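PDB 6PTM: uncharacterized protein from Bacteroides ovatus CL02T12C04, which probably works as an exo-acting carrageenase of glycoside hydrolase family 42, hydrolysing glycosidic bonds from the ends of carrageenan chains. Local coordinates for residues D242-D247 / S309-E314; W296-K301 / A365-R370; P358-F363 / S572-A577. All coordinates share one frame; numbering follows the deposited sequence.

Contact 1. Residues D242-D247 / S309-E314; sequences DPTVKD and SEYAYE
Asp247 rests its CB against the CB of Ser309, 4.1 Å away, where the closest approach of the two backbones brings a 3-10 turn up to the start of a helix. Two local motifs face each other here: an Asx turn begun by Asp242 and the N-cap of helix 310-324. The contact illustrates how two small backbone features, each held together by its own side-chain bonds, can meet through few atoms. In the Asx turn, Asp242 OD1 takes two donors. Thr244 OG1 lies 2.7 Å from Asp242 OD1, and Thr244 N approaches the same OD1 at 3.1 Å. Both arrive over one face of the carboxylate, about 41° and 45° out of its plane, so the carboxylate is held from above by the residue two places on. On the other segment, Ser309 has its OG tucked between its backbone N and carbonyl carbon (chi1 80°), which brings the hydroxyl back over the first helical turn to accept from Ala312 N at 2.9 Å. The same OG is also hydrogen-bonded to Asp257, so the cap is tied to the loop that continues beyond Asp247 as well as to its own helix. Thr244 meets the neighbouring aromatic at its rim: its OG1 lies near the ring plane of Tyr311, 4.4 Å from Tyr311 CE2, a loose van der Waals approach. His260 joins this cluster, bonding Asp242 OD2 and setting its ring against that of Tyr311. The remaining link between the segments is a solvent bridge. One water, lying in the plane of the tyrosine ring, donates to Asp242 OD2 and stands 2.9 Å from Tyr311 OH.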
loop_
_atom_site.group_PDB
_atom_site.type_symbol
_atom_site.label_atom_id
_atom_site.label_comp_id
_atom_site.label_asym_id
_atom_site.label_seq_id
_atom_site.Cartn_x
_atom_site.Cartn_y
_atom_site.Cartn_z
ATOM N N ASP A 242 -9.217 -31.466 18.924
ATOM C CA ASP A 242 -10.411 -31.346 18.055
ATOM C C ASP A 242 -9.949 -31.036 16.641
ATOM O O ASP A 242 -9.799 -29.864 16.266
ATOM C CB ASP A 242 -11.406 -30.299 18.558
ATOM C CG ASP A 242 -12.698 -30.314 17.756
ATOM O OD1 ASP A 242 -12.730 -31.002 16.761
ATOM O OD2 ASP A 242 -13.630 -29.622 18.103
ATOM N N PRO A 243 -9.708 -32.085 15.826
ATOM C CA PRO A 243 -9.202 -31.908 14.473
ATOM C C PRO A 243 -10.091 -30.998 13.617
ATOM O O PRO A 243 -9.582 -30.496 12.640
ATOM C CB PRO A 243 -9.159 -33.337 13.905
ATOM C CG PRO A 243 -9.060 -34.238 15.124
ATOM C CD PRO A 243 -9.812 -33.509 16.210
ATOM N N THR A 244 -11.339 -30.734 14.009
ATOM C CA THR A 244 -12.219 -29.889 13.165
ATOM C C THR A 244 -11.659 -28.463 13.173
ATOM O O THR A 244 -12.007 -27.667 12.301
ATOM C CB THR A 244 -13.695 -29.994 13.555
ATOM O OG1 THR A 244 -13.884 -29.442 14.857
ATOM C CG2 THR A 244 -14.211 -31.422 13.440
ATOM N N VAL A 245 -10.802 -28.166 14.138
ATOM C CA VAL A 245 -10.208 -26.813 14.283
ATOM C C VAL A 245 -9.403 -26.447 13.021
ATOM O O VAL A 245 -9.207 -25.242 12.794
ATOM C CB VAL A 245 -9.414 -26.720 15.602
ATOM C CG1 VAL A 245 -8.029 -27.377 15.500
ATOM C CG2 VAL A 245 -9.346 -25.279 16.055
ATOM N N LYS A 246 -9.025 -27.424 12.188
ATOM C CA LYS A 246 -8.216 -27.230 10.955
ATOM C C LYS A 246 -9.122 -26.972 9.749
ATOM O O LYS A 246 -8.600 -26.520 8.711
ATOM C CB LYS A 246 -7.333 -28.446 10.663
ATOM C CG LYS A 246 -6.335 -28.755 11.758
ATOM C CD LYS A 246 -5.242 -27.693 11.889
ATOM C CE LYS A 246 -4.362 -27.537 10.663
ATOM N NZ LYS A 246 -3.367 -26.460 10.899
ATOM N N ASP A 247 -10.438 -27.151 9.880
ATOM C CA ASP A 247 -11.346 -27.038 8.701
ATOM C C ASP A 247 -11.534 -25.553 8.351
ATOM O O ASP A 247 -11.307 -24.701 9.240
ATOM C CB ASP A 247 -12.703 -27.704 8.945
ATOM C CG ASP A 247 -12.624 -29.195 9.260
ATOM O OD1 ASP A 247 -11.672 -29.840 8.831
ATOM O OD2 ASP A 247 -13.533 -29.683 9.926
ATOM N N SER A 309 -15.932 -23.856 7.129
ATOM C CA SER A 309 -16.141 -24.931 8.131
ATOM C C SER A 309 -17.635 -25.054 8.431
ATOM O O SER A 309 -18.402 -24.176 7.985
ATOM C CB SER A 309 -15.381 -24.662 9.365
ATOM O OG SER A 309 -16.079 -23.724 10.173
ATOM N N GLU A 310 -18.008 -26.044 9.249
ATOM C CA GLU A 310 -19.409 -26.228 9.721
ATOM C C GLU A 310 -19.722 -25.127 10.734
ATOM O O GLU A 310 -20.822 -24.567 10.680
ATOM C CB GLU A 310 -19.593 -27.666 10.205
ATOM C CG GLU A 310 -19.416 -28.669 9.061
ATOM C CD GLU A 310 -20.406 -28.466 7.929
ATOM O OE1 GLU A 310 -21.611 -28.570 8.193
ATOM O OE2 GLU A 310 -19.997 -28.095 6.821
ATOM N N TYR A 311 -18.759 -24.783 11.602
ATOM C CA TYR A 311 -18.884 -23.634 12.538
ATOM C C TYR A 311 -19.189 -22.376 11.710
ATOM O O TYR A 311 -20.113 -21.609 12.095
ATOM C CB TYR A 311 -17.663 -23.496 13.462
ATOM C CG TYR A 311 -17.685 -24.399 14.677
ATOM C CD1 TYR A 311 -18.538 -24.185 15.753
ATOM C CD2 TYR A 311 -16.870 -25.510 14.735
ATOM C CE1 TYR A 311 -18.570 -25.043 16.848
ATOM C CE2 TYR A 311 -16.885 -26.383 15.815
ATOM C CZ TYR A 311 -17.734 -26.148 16.881
ATOM O OH TYR A 311 -17.700 -27.038 17.922
ATOM N N ALA A 312 -18.495 -22.171 10.579
ATOM C CA ALA A 312 -18.641 -20.961 9.736
ATOM C C ALA A 312 -20.026 -20.968 9.086
ATOM O O ALA A 312 -20.644 -19.908 9.028
ATOM C CB ALA A 312 -17.532 -20.873 8.689
ATOM N N TYR A 313 -20.494 -22.109 8.578
ATOM C CA TYR A 313 -21.823 -22.199 7.934
ATOM C C TYR A 313 -22.917 -21.898 8.969
ATOM O O TYR A 313 -23.932 -21.235 8.619
ATOM C CB TYR A 313 -22.023 -23.545 7.237
ATOM C CG TYR A 313 -23.001 -23.412 6.105
ATOM C CD1 TYR A 313 -22.581 -22.988 4.854
ATOM C CD2 TYR A 313 -24.374 -23.518 6.324
ATOM C CE1 TYR A 313 -23.485 -22.782 3.826
ATOM C CE2 TYR A 313 -25.293 -23.308 5.308
ATOM C CZ TYR A 313 -24.848 -22.963 4.044
ATOM O OH TYR A 313 -25.748 -22.707 3.050
ATOM N N GLU A 314 -22.746 -22.366 10.215
ATOM C CA GLU A 314 -23.683 -21.995 11.309
ATOM C C GLU A 314 -23.677 -20.464 11.503
ATOM O O GLU A 314 -24.760 -19.872 11.672
ATOM C CB GLU A 314 -23.367 -22.821 12.565
ATOM C CG GLU A 314 -24.310 -22.541 13.731
ATOM C CD GLU A 314 -25.795 -22.774 13.471
ATOM O OE1 GLU A 314 -26.167 -23.599 12.573
ATOM O OE2 GLU A 314 -26.578 -22.093 14.133
HETATM O O HOH W 1 -16.063 -29.434 17.642
#

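Contact 2. Residues W296-K301 / A365-R370; sequences WNCIEK and AFNMDR. With EDO (1,2-ethanediol), chain C.
Trp296 and Arg370 meet with their flat groups steeply inclined, indole and guanidinium planes 62° apart, and Arg370 NH1 comes within 3.7 Å of Trp296 CD1. The contact is not a stack. What orients the arginine is Asn367, one helical turn earlier. Arg370 starts with CG between its backbone N and carbonyl carbon (chi1 62°) and then bends at chi2, which brings the guanidinium back along the helix. There it grips Asn367 OD1 side-on, NE at 3.0 Å and NH1 at 2.9 Å from that OD1, with the oxygen lying in the guanidinium plane. The other end of the same amide reaches across the contact: Asn367 ND2 donates to Trp296 O over 2.9 Å, approaching from above the carbonyl plane. One asparagine thus uses its oxygen to hold a side chain of its own helix and its nitrogen to hold the backbone of the loop, and the double grip on OD1 makes a flipped amide unlikely. Cys298 adds its SG, 3.9 Å from Asn367 ND2, so the nitrogen is covered from a second residue of the loop. Beyond the two segments, Arg370 NH2 is hydrogen-bonded to Asn259 OD1, and Cys298 N to Asp406 OD2. All four touching residues are buried. Segment 296-301 follows strand 288-292, whereas helix 358-385 leads into the adjacent parallel strand 391-394; the contact therefore fastens the loop to the helix inside one beta-alpha-beta crossover, as expected in the (beta/alpha)8 barrel of family 42 hydrolases.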
loop_
_atom_site.group_PDB
_atom_site.type_symbol
_atom_site.label_atom_id
_atom_site.label_comp_id
_atom_site.label_asym_id
_atom_site.label_seq_id
_atom_site.Cartn_x
_atom_site.Cartn_y
_atom_site.Cartn_z
ATOM N N TRP A 296 -9.714 -15.742 2.519
ATOM C CA TRP A 296 -10.588 -16.921 2.711
ATOM C C TRP A 296 -11.311 -17.203 1.402
ATOM O O TRP A 296 -12.569 -17.246 1.397
ATOM C CB TRP A 296 -11.541 -16.673 3.881
ATOM C CG TRP A 296 -10.853 -16.735 5.214
ATOM C CD1 TRP A 296 -10.805 -17.814 6.044
ATOM C CD2 TRP A 296 -10.087 -15.705 5.865
ATOM N NE1 TRP A 296 -10.094 -17.526 7.171
ATOM C CE2 TRP A 296 -9.667 -16.233 7.109
ATOM C CE3 TRP A 296 -9.786 -14.378 5.559
ATOM C CZ2 TRP A 296 -8.908 -15.503 8.014
ATOM C CZ3 TRP A 296 -9.041 -13.648 6.456
ATOM C CH2 TRP A 296 -8.601 -14.205 7.663
ATOM N N ASN A 297 -10.531 -17.287 0.317
ATOM C CA ASN A 297 -11.082 -17.525 -1.035
ATOM C C ASN A 297 -11.923 -18.801 -0.991
ATOM O O ASN A 297 -11.515 -19.773 -0.338
ATOM C CB ASN A 297 -10.014 -17.660 -2.115
ATOM C CG ASN A 297 -9.156 -16.422 -2.275
ATOM O OD1 ASN A 297 -9.586 -15.322 -1.934
ATOM N ND2 ASN A 297 -7.974 -16.579 -2.880
ATOM N N CYS A 298 -13.059 -18.779 -1.673
ATOM C CA CYS A 298 -14.134 -19.776 -1.502
ATOM C C CYS A 298 -14.807 -20.054 -2.860
ATOM O O CYS A 298 -15.979 -20.425 -2.859
ATOM C CB CYS A 298 -15.102 -19.267 -0.439
ATOM S SG CYS A 298 -15.973 -17.746 -0.894
ATOM N N ILE A 299 -14.110 -19.852 -3.975
ATOM C CA ILE A 299 -14.589 -20.277 -5.324
ATOM C C ILE A 299 -13.834 -21.556 -5.709
ATOM O O ILE A 299 -12.577 -21.600 -5.721
ATOM C CB ILE A 299 -14.474 -19.157 -6.366
ATOM C CG1 ILE A 299 -15.380 -17.988 -5.969
ATOM C CG2 ILE A 299 -14.796 -19.686 -7.764
ATOM C CD1 ILE A 299 -15.228 -16.752 -6.819
ATOM N N GLU A 300 -14.565 -22.634 -5.944
ATOM C CA GLU A 300 -13.880 -23.929 -6.128
ATOM C C GLU A 300 -12.929 -23.839 -7.337
ATOM O O GLU A 300 -13.291 -23.174 -8.304
ATOM C CB GLU A 300 -14.904 -25.027 -6.312
ATOM C CG GLU A 300 -14.255 -26.390 -6.234
ATOM C CD GLU A 300 -15.274 -27.470 -5.982
ATOM O OE1 GLU A 300 -14.831 -28.559 -5.567
ATOM O OE2 GLU A 300 -16.508 -27.195 -6.194
ATOM N N LYS A 301 -11.773 -24.517 -7.265
ATOM C CA LYS A 301 -10.789 -24.627 -8.389
ATOM C C LYS A 301 -10.015 -23.316 -8.568
ATOM O O LYS A 301 -9.461 -23.127 -9.653
ATOM C CB LYS A 301 -11.465 -24.852 -9.754
ATOM C CG LYS A 301 -12.493 -25.974 -9.846
ATOM C CD LYS A 301 -11.952 -27.313 -9.416
ATOM C CE LYS A 301 -13.015 -28.384 -9.487
ATOM N NZ LYS A 301 -12.468 -29.693 -9.063
ATOM N N ALA A 365 -20.788 -11.789 0.847
ATOM C CA ALA A 365 -21.076 -10.688 1.787
ATOM C C ALA A 365 -20.839 -11.196 3.216
ATOM O O ALA A 365 -20.149 -10.510 3.988
ATOM C CB ALA A 365 -22.494 -10.207 1.575
ATOM N N PHE A 366 -21.340 -12.402 3.513
ATOM C CA PHE A 366 -21.131 -13.076 4.808
ATOM C C PHE A 366 -19.620 -13.283 4.998
ATOM O O PHE A 366 -19.115 -13.014 6.102
ATOM C CB PHE A 366 -21.909 -14.391 4.913
ATOM C CG PHE A 366 -21.324 -15.301 5.970
ATOM C CD1 PHE A 366 -21.444 -14.982 7.312
ATOM C CD2 PHE A 366 -20.597 -16.427 5.638
ATOM C CE1 PHE A 366 -20.860 -15.773 8.287
ATOM C CE2 PHE A 366 -20.026 -17.233 6.616
ATOM C CZ PHE A 366 -20.167 -16.906 7.944
ATOM N N ASN A 367 -18.914 -13.769 3.966
ATOM C CA ASN A 367 -17.487 -14.117 4.129
ATOM C C ASN A 367 -16.732 -12.829 4.548
ATOM O O ASN A 367 -15.877 -12.878 5.463
ATOM C CB ASN A 367 -16.923 -14.760 2.855
ATOM C CG ASN A 367 -15.599 -15.480 3.065
ATOM O OD1 ASN A 367 -15.379 -16.053 4.125
ATOM N ND2 ASN A 367 -14.729 -15.473 2.063
ATOM N N MET A 368 -17.038 -11.700 3.917
ATOM C CA MET A 368 -16.441 -10.407 4.301
ATOM C C MET A 368 -16.766 -10.058 5.755
ATOM O O MET A 368 -15.811 -9.754 6.507
ATOM C CB MET A 368 -16.935 -9.295 3.397
ATOM C CG MET A 368 -16.219 -9.250 2.053
ATOM S SD MET A 368 -16.970 -7.865 1.171
ATOM C CE MET A 368 -16.186 -8.038 -0.429
ATOM N N ASP A 369 -18.047 -10.110 6.119
ATOM C CA ASP A 369 -18.535 -9.719 7.464
ATOM C C ASP A 369 -17.911 -10.628 8.525
ATOM O O ASP A 369 -17.531 -10.090 9.552
ATOM C CB ASP A 369 -20.065 -9.633 7.505
ATOM C CG ASP A 369 -20.611 -8.480 6.667
ATOM O OD1 ASP A 369 -19.783 -7.691 6.146
ATOM O OD2 ASP A 369 -21.851 -8.363 6.540
ATOM N N ARG A 370 -17.768 -11.931 8.304
ATOM C CA ARG A 370 -17.234 -12.791 9.388
ATOM C C ARG A 370 -15.727 -12.576 9.489
ATOM O O ARG A 370 -15.152 -12.808 10.563
ATOM C CB ARG A 370 -17.545 -14.276 9.190
ATOM C CG ARG A 370 -16.950 -14.883 7.930
ATOM C CD ARG A 370 -16.260 -16.174 8.216
ATOM N NE ARG A 370 -15.668 -16.707 6.995
ATOM C CZ ARG A 370 -14.998 -17.856 6.928
ATOM N NH1 ARG A 370 -14.496 -18.241 5.766
ATOM N NH2 ARG A 370 -14.872 -18.630 8.002
HETATM C C1 EDO C . -20.721 -7.278 2.915
HETATM O O1 EDO C . -20.635 -6.319 3.928
HETATM C C2 EDO C . -21.534 -6.742 1.780
HETATM O O2 EDO C . -22.917 -6.652 2.048
#

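Contact 3. Residues P358-F363 / S572-A577; sequences PMYFDF and SSINKA
Asn575 ND2 is gripped by two carbonyls, those of Ala571 and Glu652, and this anchored amide nitrogen lies 3.6 Å from Phe361 CD2. The amide and ring planes are only 17° apart, yet the nitrogen approaches the ring from an oblique position. Phe361 extends its ring with CG trans to the backbone N (chi1 176°), which carries CD2 and CE2 in among the branches of Ile574. Ile574 CG2 touches Phe361 CD2 at 3.6 Å, while Ile574 CD1 lies 3.8 Å from Phe361 CE2; the two side chains cross at about a right angle. With an alanine here, the two branches of Ile574 would probably lose their chief partner on helix 358-385 and a gap would be likely to open beside the Asn575 amide. Tyr360 comes in edge-on, its CE1 3.6 Å from Ile574 O, an oxygen that also accepts a hydrogen bond from Gln355. The contact joins the barrel helix 358-385 to helix 570-575, which follows a strand of the separate five-stranded parallel sheet. Its chemistry is mainly apolar: side-chain packing joins the two helices, while Ile574 O and Asn575 ND2 find their hydrogen bonds in the surrounding chain.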
loop_
_atom_site.group_PDB
_atom_site.type_symbol
_atom_site.label_atom_id
_atom_site.label_comp_id
_atom_site.label_asym_id
_atom_site.label_seq_id
_atom_site.Cartn_x
_atom_site.Cartn_y
_atom_site.Cartn_z
ATOM N N PRO A 358 -28.439 -14.582 -5.886
ATOM C CA PRO A 358 -28.565 -14.191 -4.484
ATOM C C PRO A 358 -27.779 -15.053 -3.501
ATOM O O PRO A 358 -27.136 -14.441 -2.658
ATOM C CB PRO A 358 -30.080 -14.241 -4.261
ATOM C CG PRO A 358 -30.605 -13.871 -5.633
ATOM C CD PRO A 358 -29.755 -14.737 -6.542
ATOM N N MET A 359 -27.732 -16.377 -3.672
ATOM C CA MET A 359 -26.991 -17.232 -2.724
ATOM C C MET A 359 -25.497 -16.858 -2.783
ATOM O O MET A 359 -24.833 -16.839 -1.734
ATOM C CB MET A 359 -27.150 -18.723 -2.999
ATOM C CG MET A 359 -26.299 -19.508 -2.058
ATOM S SD MET A 359 -26.371 -21.289 -2.204
ATOM C CE MET A 359 -25.550 -21.509 -3.789
ATOM N N TYR A 360 -24.999 -16.589 -3.976
ATOM C CA TYR A 360 -23.586 -16.220 -4.191
ATOM C C TYR A 360 -23.323 -14.906 -3.492
ATOM O O TYR A 360 -22.280 -14.799 -2.822
ATOM C CB TYR A 360 -23.296 -16.140 -5.681
ATOM C CG TYR A 360 -21.879 -15.782 -6.054
ATOM C CD1 TYR A 360 -21.444 -14.458 -6.047
ATOM C CD2 TYR A 360 -20.989 -16.755 -6.484
ATOM C CE1 TYR A 360 -20.160 -14.118 -6.449
ATOM C CE2 TYR A 360 -19.711 -16.427 -6.895
ATOM C CZ TYR A 360 -19.302 -15.105 -6.907
ATOM O OH TYR A 360 -18.035 -14.797 -7.313
ATOM N N PHE A 361 -24.197 -13.922 -3.711
ATOM C CA PHE A 361 -24.014 -12.588 -3.128
ATOM C C PHE A 361 -23.904 -12.726 -1.605
ATOM O O PHE A 361 -23.011 -12.150 -0.969
ATOM C CB PHE A 361 -25.169 -11.654 -3.482
ATOM C CG PHE A 361 -24.951 -10.357 -2.772
ATOM C CD1 PHE A 361 -25.424 -10.171 -1.493
ATOM C CD2 PHE A 361 -24.127 -9.404 -3.331
ATOM C CE1 PHE A 361 -25.143 -9.011 -0.797
ATOM C CE2 PHE A 361 -23.816 -8.258 -2.627
ATOM C CZ PHE A 361 -24.326 -8.061 -1.361
ATOM N N ASP A 362 -24.863 -13.440 -1.033
ATOM C CA ASP A 362 -24.985 -13.669 0.425
ATOM C C ASP A 362 -23.715 -14.333 0.932
ATOM O O ASP A 362 -23.217 -13.918 2.010
ATOM C CB ASP A 362 -26.238 -14.470 0.751
ATOM C CG ASP A 362 -27.507 -13.624 0.737
ATOM O OD1 ASP A 362 -27.393 -12.363 0.629
ATOM O OD2 ASP A 362 -28.586 -14.220 0.786
ATOM N N PHE A 363 -23.231 -15.353 0.224
ATOM C CA PHE A 363 -22.038 -16.110 0.673
ATOM C C PHE A 363 -20.830 -15.149 0.750
ATOM O O PHE A 363 -20.091 -15.148 1.762
ATOM C CB PHE A 363 -21.784 -17.296 -0.252
ATOM C CG PHE A 363 -20.933 -18.354 0.381
ATOM C CD1 PHE A 363 -21.516 -19.472 0.948
ATOM C CD2 PHE A 363 -19.548 -18.249 0.364
ATOM C CE1 PHE A 363 -20.730 -20.424 1.580
ATOM C CE2 PHE A 363 -18.763 -19.223 0.965
ATOM C CZ PHE A 363 -19.358 -20.306 1.578
ATOM N N SER A 572 -22.173 -3.851 -6.431
ATOM C CA SER A 572 -21.686 -4.042 -7.825
ATOM C C SER A 572 -20.429 -4.907 -7.866
ATOM O O SER A 572 -20.354 -5.698 -8.805
ATOM C CB SER A 572 -21.471 -2.733 -8.552
ATOM O OG SER A 572 -22.702 -2.125 -8.914
ATOM N N SER A 573 -19.460 -4.778 -6.938
ATOM C CA SER A 573 -18.177 -5.532 -7.043
ATOM C C SER A 573 -18.420 -7.020 -6.833
ATOM O O SER A 573 -17.742 -7.839 -7.494
ATOM C CB SER A 573 -17.103 -4.994 -6.118
ATOM O OG SER A 573 -17.553 -4.969 -4.778
ATOM N N ILE A 574 -19.318 -7.397 -5.911
ATOM C CA ILE A 574 -19.592 -8.833 -5.643
ATOM C C ILE A 574 -20.341 -9.451 -6.839
ATOM O O ILE A 574 -19.998 -10.571 -7.200
ATOM C CB ILE A 574 -20.312 -9.017 -4.297
ATOM C CG1 ILE A 574 -19.408 -8.607 -3.117
ATOM C CG2 ILE A 574 -20.794 -10.460 -4.177
ATOM C CD1 ILE A 574 -20.124 -8.613 -1.747
ATOM N N ASN A 575 -21.323 -8.759 -7.427
ATOM C CA ASN A 575 -22.221 -9.334 -8.470
ATOM C C ASN A 575 -21.556 -9.287 -9.858
ATOM O O ASN A 575 -21.878 -10.138 -10.677
ATOM C CB ASN A 575 -23.571 -8.618 -8.542
ATOM C CG ASN A 575 -24.517 -9.025 -7.438
ATOM O OD1 ASN A 575 -24.906 -10.186 -7.409
ATOM N ND2 ASN A 575 -24.891 -8.085 -6.557
ATOM N N LYS A 576 -20.624 -8.376 -10.124
ATOM C CA LYS A 576 -20.039 -8.232 -11.487
ATOM C C LYS A 576 -18.671 -8.919 -11.570
ATOM O O LYS A 576 -17.932 -8.962 -10.590
ATOM C CB LYS A 576 -19.924 -6.764 -11.893
ATOM C CG LYS A 576 -21.213 -6.027 -12.179
ATOM C CD LYS A 576 -20.996 -4.544 -12.378
ATOM C CE LYS A 576 -19.907 -4.235 -13.402
ATOM N NZ LYS A 576 -19.722 -2.775 -13.603
ATOM N N ALA A 577 -18.383 -9.495 -12.732
ATOM C CA ALA A 577 -17.124 -10.200 -13.016
ATOM C C ALA A 577 -15.999 -9.163 -13.026
ATOM O O ALA A 577 -14.912 -9.498 -12.582
ATOM C CB ALA A 577 -17.222 -10.929 -14.347
#

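Overall arrangement
From the N terminus, segment 242-247 waits 61 residues for its partner, and contact 1 closes that loop at the start of helix 310-324. Segment 296-301 lies within this loop but pairs later, at 365-370, so contacts 1 and 2 cross. Contact 3 opens at 358-363, just before contact 2 closes, and spans 208 residues to reach 572-577; it crosses contact 2 and follows contact 1 in series. Helix 358-385 serves both contacts 2 and 3, whose centres lie about 11 Å apart, while Ala312 and Phe366 pack contact 1 against contact 2. Together they connect barrel loops, outer helices and the second parallel-sheet domain.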